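Local structure of aminopeptidase N (5DLL) at residues A[585-599]-A[642-654]. The protein is a zinc-dependent M1-family aminopeptidase that releases N-terminal amino acids, preferably alanine, and is thought to take part in breaking down intracellular peptides. Residues are numbered along the deposited sequence; the frame is centred on the assembly and turned at random.
Sequences DLNDEFLNAFKSILH and QLADKLKDDWLAV
Leu643 pushes its CD2 methyl over one face of the Phe594 ring. This CH-pi contact puts Leu643 CD2 4.0 Å from the centroid of the Phe594 ring. The same methyl meets Leu586 CD2, with the two side chains crossing at about a right angle. The edge of the Phe594 ring is occupied too. Leu647 CD1 lies 3.7 Å from Phe594 CD2, near the ring plane. Trp651 approaches edge to edge, its CH2 3.6 Å from Phe594 CE2. One face of the Trp651 six-membered ring takes Leu598 CD2, 4.2 Å from the centroid. The other Leu598 methyl, CD1, reaches Val654 CG2.

These side chains join helix 588-598 to two consecutive helices of the C-terminal all-helical domain, a region related to ARM repeats. Helix 648-654 runs nearly parallel to helix 588-598, whereas 642-646 crosses it at -70°. The chain turns at Leu647, which follows the end of one helix and sits at the N-cap position of the next. Trp651 NE1 spans this turn and donates to Leu643 O at 2.9 Å, from above the carbonyl plane. Leu612 of helix 605-612 touches Phe594, Leu598 and Trp651, and Tyr683 stacks on the indole.

Polar contacts lie at both ends. His599 NE2 donates to Asp650 OD2 at 2.9 Å, with the oxygen almost in the imidazole plane. His599 NE2 meets the oxygen on its anti side, 35° out of the carboxylate plane. Lys595 starts with CG anti to its backbone N (chi1 -173°) and bends at its last two torsions, which brings NZ within 3.5 Å of Asp650 OD2 as a long salt bridge. At the other end, Gln642 OE1 accepts a weak bond from Leu586 N.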
loop_
_atom_site.group_PDB
_atom_site.type_symbol
_atom_site.label_atom_id
_atom_site.label_comp_id
_atom_site.label_asym_id
_atom_site.label_seq_id
_atom_site.Cartn_x
_atom_site.Cartn_y
_atom_site.Cartn_z
ATOM N N ASP A 585 35.032 11.835 8.031
ATOM C CA ASP A 585 35.515 11.743 6.656
ATOM C C ASP A 585 35.348 10.312 6.163
ATOM O O ASP A 585 35.064 9.399 6.943
ATOM C CB ASP A 585 36.988 12.167 6.556
ATOM C CG ASP A 585 37.182 13.670 6.695
ATOM O OD1 ASP A 585 36.276 14.438 6.302
ATOM O OD2 ASP A 585 38.256 14.085 7.183
ATOM N N LEU A 586 35.534 10.126 4.862
ATOM C CA LEU A 586 35.248 8.850 4.218
ATOM C C LEU A 586 36.434 7.883 4.324
ATOM O O LEU A 586 37.556 8.208 3.931
ATOM C CB LEU A 586 34.870 9.093 2.755
ATOM C CG LEU A 586 33.939 8.085 2.083
ATOM C CD1 LEU A 586 32.639 7.915 2.861
ATOM C CD2 LEU A 586 33.662 8.532 0.655
ATOM N N ASN A 587 36.165 6.693 4.856
ATOM C CA ASN A 587 37.187 5.668 5.074
ATOM C C ASN A 587 37.753 5.132 3.749
ATOM O O ASN A 587 37.071 5.133 2.724
ATOM C CB ASN A 587 36.581 4.530 5.911
ATOM C CG ASN A 587 37.624 3.620 6.529
ATOM O OD1 ASN A 587 38.752 3.516 6.048
ATOM N ND2 ASN A 587 37.242 2.944 7.604
ATOM N N ASP A 588 39.002 4.677 3.781
ATOM C CA ASP A 588 39.668 4.138 2.589
ATOM C C ASP A 588 39.123 2.746 2.223
ATOM O O ASP A 588 38.862 2.459 1.053
ATOM C CB ASP A 588 41.187 4.076 2.814
ATOM C CG ASP A 588 41.990 4.461 1.577
ATOM O OD1 ASP A 588 41.400 4.979 0.605
ATOM O OD2 ASP A 588 43.224 4.262 1.588
ATOM N N GLU A 589 38.944 1.894 3.231
ATOM C CA GLU A 589 38.390 0.554 3.029
ATOM C C GLU A 589 36.914 0.625 2.647
ATOM O O GLU A 589 36.397 -0.275 1.981
ATOM C CB GLU A 589 38.560 -0.310 4.285
ATOM C CG GLU A 589 39.993 -0.752 4.555
ATOM C CD GLU A 589 40.856 0.340 5.167
ATOM O OE1 GLU A 589 40.444 0.920 6.193
ATOM O OE2 GLU A 589 41.950 0.620 4.627
ATOM N N PHE A 590 36.240 1.691 3.079
ATOM C CA PHE A 590 34.852 1.953 2.691
ATOM C C PHE A 590 34.741 2.252 1.194
ATOM O O PHE A 590 33.934 1.642 0.498
ATOM C CB PHE A 590 34.277 3.119 3.510
ATOM C CG PHE A 590 32.866 3.487 3.143
ATOM C CD1 PHE A 590 31.791 2.762 3.646
ATOM C CD2 PHE A 590 32.608 4.561 2.298
ATOM C CE1 PHE A 590 30.489 3.095 3.308
ATOM C CE2 PHE A 590 31.309 4.900 1.956
ATOM C CZ PHE A 590 30.247 4.166 2.462
ATOM N N LEU A 591 35.555 3.186 0.711
ATOM C CA LEU A 591 35.584 3.547 -0.711
ATOM C C LEU A 591 35.725 2.341 -1.642
ATOM O O LEU A 591 35.085 2.286 -2.692
ATOM C CB LEU A 591 36.743 4.509 -0.986
ATOM C CG LEU A 591 36.569 5.947 -0.499
ATOM C CD1 LEU A 591 37.918 6.638 -0.380
ATOM C CD2 LEU A 591 35.642 6.718 -1.425
ATOM N N ASN A 592 36.574 1.390 -1.262
ATOM C CA ASN A 592 36.877 0.243 -2.117
ATOM C C ASN A 592 35.787 -0.819 -2.092
ATOM O O ASN A 592 35.590 -1.518 -3.085
ATOM C CB ASN A 592 38.231 -0.368 -1.747
ATOM C CG ASN A 592 39.392 0.562 -2.052
ATOM O OD1 ASN A 592 39.485 1.128 -3.146
ATOM N ND2 ASN A 592 40.288 0.724 -1.085
ATOM N N ALA A 593 35.092 -0.951 -0.964
ATOM C CA ALA A 593 33.891 -1.793 -0.896
ATOM C C ALA A 593 32.765 -1.167 -1.729
ATOM O O ALA A 593 32.003 -1.866 -2.398
ATOM C CB ALA A 593 33.446 -1.981 0.547
ATOM N N PHE A 594 32.690 0.158 -1.686
ATOM C CA PHE A 594 31.736 0.936 -2.478
ATOM C C PHE A 594 32.020 0.801 -3.975
ATOM O O PHE A 594 31.102 0.662 -4.781
ATOM C CB PHE A 594 31.830 2.409 -2.064
ATOM C CG PHE A 594 30.563 3.189 -2.257
ATOM C CD1 PHE A 594 29.539 3.111 -1.323
ATOM C CD2 PHE A 594 30.412 4.037 -3.345
ATOM C CE1 PHE A 594 28.376 3.844 -1.484
ATOM C CE2 PHE A 594 29.253 4.775 -3.509
ATOM C CZ PHE A 594 28.233 4.677 -2.580
ATOM N N LYS A 595 33.302 0.853 -4.328
ATOM C CA LYS A 595 33.756 0.708 -5.710
ATOM C C LYS A 595 33.410 -0.671 -6.288
ATOM O O LYS A 595 32.978 -0.781 -7.437
ATOM C CB LYS A 595 35.278 0.937 -5.776
ATOM C CG LYS A 595 35.864 0.992 -7.183
ATOM C CD LYS A 595 37.365 0.713 -7.190
ATOM C CE LYS A 595 38.189 1.913 -6.741
ATOM N NZ LYS A 595 38.327 2.940 -7.812
ATOM N N SER A 596 33.608 -1.716 -5.487
ATOM C CA SER A 596 33.403 -3.091 -5.944
ATOM C C SER A 596 31.928 -3.389 -6.179
ATOM O O SER A 596 31.576 -4.091 -7.127
ATOM C CB SER A 596 33.976 -4.084 -4.931
ATOM O OG SER A 596 33.275 -4.012 -3.702
ATOM N N ILE A 597 31.072 -2.860 -5.309
ATOM C CA ILE A 597 29.631 -2.965 -5.495
ATOM C C ILE A 597 29.243 -2.296 -6.816
ATOM O O ILE A 597 28.467 -2.845 -7.598
ATOM C CB ILE A 597 28.856 -2.308 -4.332
ATOM C CG1 ILE A 597 29.108 -3.052 -3.007
ATOM C CG2 ILE A 597 27.360 -2.256 -4.637
ATOM C CD1 ILE A 597 28.323 -4.335 -2.831
ATOM N N LEU A 598 29.807 -1.115 -7.062
ATOM C CA LEU A 598 29.522 -0.347 -8.277
ATOM C C LEU A 598 29.885 -1.092 -9.559
ATOM O O LEU A 598 29.183 -0.968 -10.561
ATOM C CB LEU A 598 30.245 1.007 -8.231
ATOM C CG LEU A 598 30.192 1.902 -9.472
ATOM C CD1 LEU A 598 28.765 2.277 -9.835
ATOM C CD2 LEU A 598 31.032 3.148 -9.238
ATOM N N HIS A 599 30.973 -1.858 -9.527
ATOM C CA HIS A 599 31.428 -2.602 -10.707
ATOM C C HIS A 599 31.050 -4.088 -10.686
ATOM O O HIS A 599 31.574 -4.868 -11.482
ATOM C CB HIS A 599 32.947 -2.455 -10.868
ATOM C CG HIS A 599 33.378 -1.087 -11.292
ATOM N ND1 HIS A 599 33.080 -0.565 -12.532
ATOM C CD2 HIS A 599 34.090 -0.135 -10.644
ATOM C CE1 HIS A 599 33.587 0.651 -12.630
ATOM N NE2 HIS A 599 34.206 0.934 -11.498
ATOM N N GLN A 642 32.420 13.744 -1.652
ATOM C CA GLN A 642 33.654 12.962 -1.694
ATOM C C GLN A 642 33.543 11.789 -2.671
ATOM O O GLN A 642 34.380 11.641 -3.562
ATOM C CB GLN A 642 34.047 12.472 -0.298
ATOM C CG GLN A 642 34.648 13.564 0.577
ATOM C CD GLN A 642 35.258 13.036 1.864
ATOM O OE1 GLN A 642 35.790 11.926 1.907
ATOM N NE2 GLN A 642 35.197 13.841 2.923
ATOM N N LEU A 643 32.502 10.978 -2.515
ATOM C CA LEU A 643 32.257 9.842 -3.412
ATOM C C LEU A 643 32.169 10.284 -4.869
ATOM O O LEU A 643 32.703 9.623 -5.759
ATOM C CB LEU A 643 30.958 9.135 -3.039
ATOM C CG LEU A 643 30.923 8.419 -1.689
ATOM C CD1 LEU A 643 29.482 8.168 -1.268
ATOM C CD2 LEU A 643 31.703 7.116 -1.757
ATOM N N ALA A 644 31.477 11.398 -5.096
ATOM C CA ALA A 644 31.346 11.991 -6.426
ATOM C C ALA A 644 32.697 12.278 -7.072
ATOM O O ALA A 644 32.879 12.017 -8.262
ATOM C CB ALA A 644 30.537 13.276 -6.342
ATOM N N ASP A 645 33.627 12.818 -6.280
ATOM C CA ASP A 645 34.937 13.272 -6.770
ATOM C C ASP A 645 35.978 12.158 -6.857
ATOM O O ASP A 645 36.689 12.044 -7.860
ATOM C CB ASP A 645 35.483 14.398 -5.879
ATOM C CG ASP A 645 34.843 15.750 -6.170
ATOM O OD1 ASP A 645 34.344 15.964 -7.297
ATOM O OD2 ASP A 645 34.855 16.613 -5.268
ATOM N N LYS A 646 36.082 11.350 -5.805
ATOM C CA LYS A 646 37.058 10.259 -5.779
ATOM C C LYS A 646 36.728 9.193 -6.823
ATOM O O LYS A 646 37.605 8.771 -7.573
ATOM C CB LYS A 646 37.147 9.625 -4.389
ATOM C CG LYS A 646 37.561 10.596 -3.295
ATOM C CD LYS A 646 38.262 9.889 -2.146
ATOM C CE LYS A 646 38.190 10.694 -0.858
ATOM N NZ LYS A 646 38.572 12.122 -1.045
ATOM N N LEU A 647 35.464 8.776 -6.884
ATOM C CA LEU A 647 35.029 7.774 -7.858
ATOM C C LEU A 647 34.427 8.410 -9.116
ATOM O O LEU A 647 33.564 7.810 -9.760
ATOM C CB LEU A 647 34.007 6.819 -7.226
ATOM C CG LEU A 647 34.335 6.262 -5.837
ATOM C CD1 LEU A 647 33.213 5.360 -5.351
ATOM C CD2 LEU A 647 35.654 5.510 -5.846
ATOM N N LYS A 648 34.896 9.604 -9.481
ATOM C CA LYS A 648 34.327 10.351 -10.608
ATOM C C LYS A 648 34.418 9.593 -11.933
ATOM O O LYS A 648 33.459 9.577 -12.705
ATOM C CB LYS A 648 34.997 11.719 -10.751
ATOM C CG LYS A 648 34.224 12.665 -11.652
ATOM C CD LYS A 648 34.800 14.073 -11.645
ATOM C CE LYS A 648 33.782 15.075 -12.170
ATOM N NZ LYS A 648 34.422 16.250 -12.823
ATOM N N ASP A 649 35.572 8.982 -12.193
ATOM C CA ASP A 649 35.785 8.203 -13.417
ATOM C C ASP A 649 34.872 6.982 -13.465
ATOM O O ASP A 649 34.401 6.596 -14.539
ATOM C CB ASP A 649 37.247 7.746 -13.532
ATOM C CG ASP A 649 38.219 8.903 -13.743
ATOM O OD1 ASP A 649 37.802 9.979 -14.226
ATOM O OD2 ASP A 649 39.413 8.729 -13.427
ATOM N N ASP A 650 34.629 6.384 -12.299
ATOM C CA ASP A 650 33.781 5.194 -12.190
ATOM C C ASP A 650 32.318 5.521 -12.489
ATOM O O ASP A 650 31.652 4.776 -13.211
ATOM C CB ASP A 650 33.876 4.570 -10.790
ATOM C CG ASP A 650 35.304 4.243 -10.380
ATOM O OD1 ASP A 650 36.163 5.152 -10.428
ATOM O OD2 ASP A 650 35.558 3.079 -9.991
ATOM N N TRP A 651 31.825 6.625 -11.923
ATOM C CA TRP A 651 30.450 7.076 -12.165
ATOM C C TRP A 651 30.223 7.306 -13.658
ATOM O O TRP A 651 29.195 6.915 -14.203
ATOM C CB TRP A 651 30.130 8.371 -11.391
ATOM C CG TRP A 651 30.272 8.262 -9.896
ATOM C CD1 TRP A 651 31.089 9.008 -9.091
ATOM C CD2 TRP A 651 29.586 7.354 -9.035
ATOM N NE1 TRP A 651 30.953 8.617 -7.780
ATOM C CE2 TRP A 651 30.038 7.601 -7.717
ATOM C CE3 TRP A 651 28.629 6.355 -9.245
ATOM C CZ2 TRP A 651 29.564 6.886 -6.618
ATOM C CZ3 TRP A 651 28.159 5.644 -8.154
ATOM C CH2 TRP A 651 28.628 5.911 -6.859
ATOM N N LEU A 652 31.197 7.948 -14.302
ATOM C CA LEU A 652 31.155 8.217 -15.740
ATOM C C LEU A 652 31.157 6.934 -16.574
ATOM O O LEU A 652 30.416 6.824 -17.554
ATOM C CB LEU A 652 32.345 9.095 -16.144
ATOM C CG LEU A 652 32.543 9.364 -17.639
ATOM C CD1 LEU A 652 31.301 9.986 -18.259
ATOM C CD2 LEU A 652 33.752 10.258 -17.854
ATOM N N ALA A 653 32.000 5.979 -16.187
ATOM C CA ALA A 653 32.138 4.715 -16.918
ATOM C C ALA A 653 30.848 3.900 -16.874
ATOM O O ALA A 653 30.311 3.495 -17.913
ATOM C CB ALA A 653 33.293 3.901 -16.349
ATOM N N VAL A 654 30.350 3.680 -15.662
ATOM C CA VAL A 654 29.124 2.917 -15.461
ATOM C C VAL A 654 27.912 3.643 -16.055
ATOM O O VAL A 654 26.982 2.998 -16.529
ATOM C CB VAL A 654 28.888 2.596 -13.970
ATOM C CG1 VAL A 654 27.570 1.862 -13.779
ATOM C CG2 VAL A 654 30.030 1.752 -13.418
#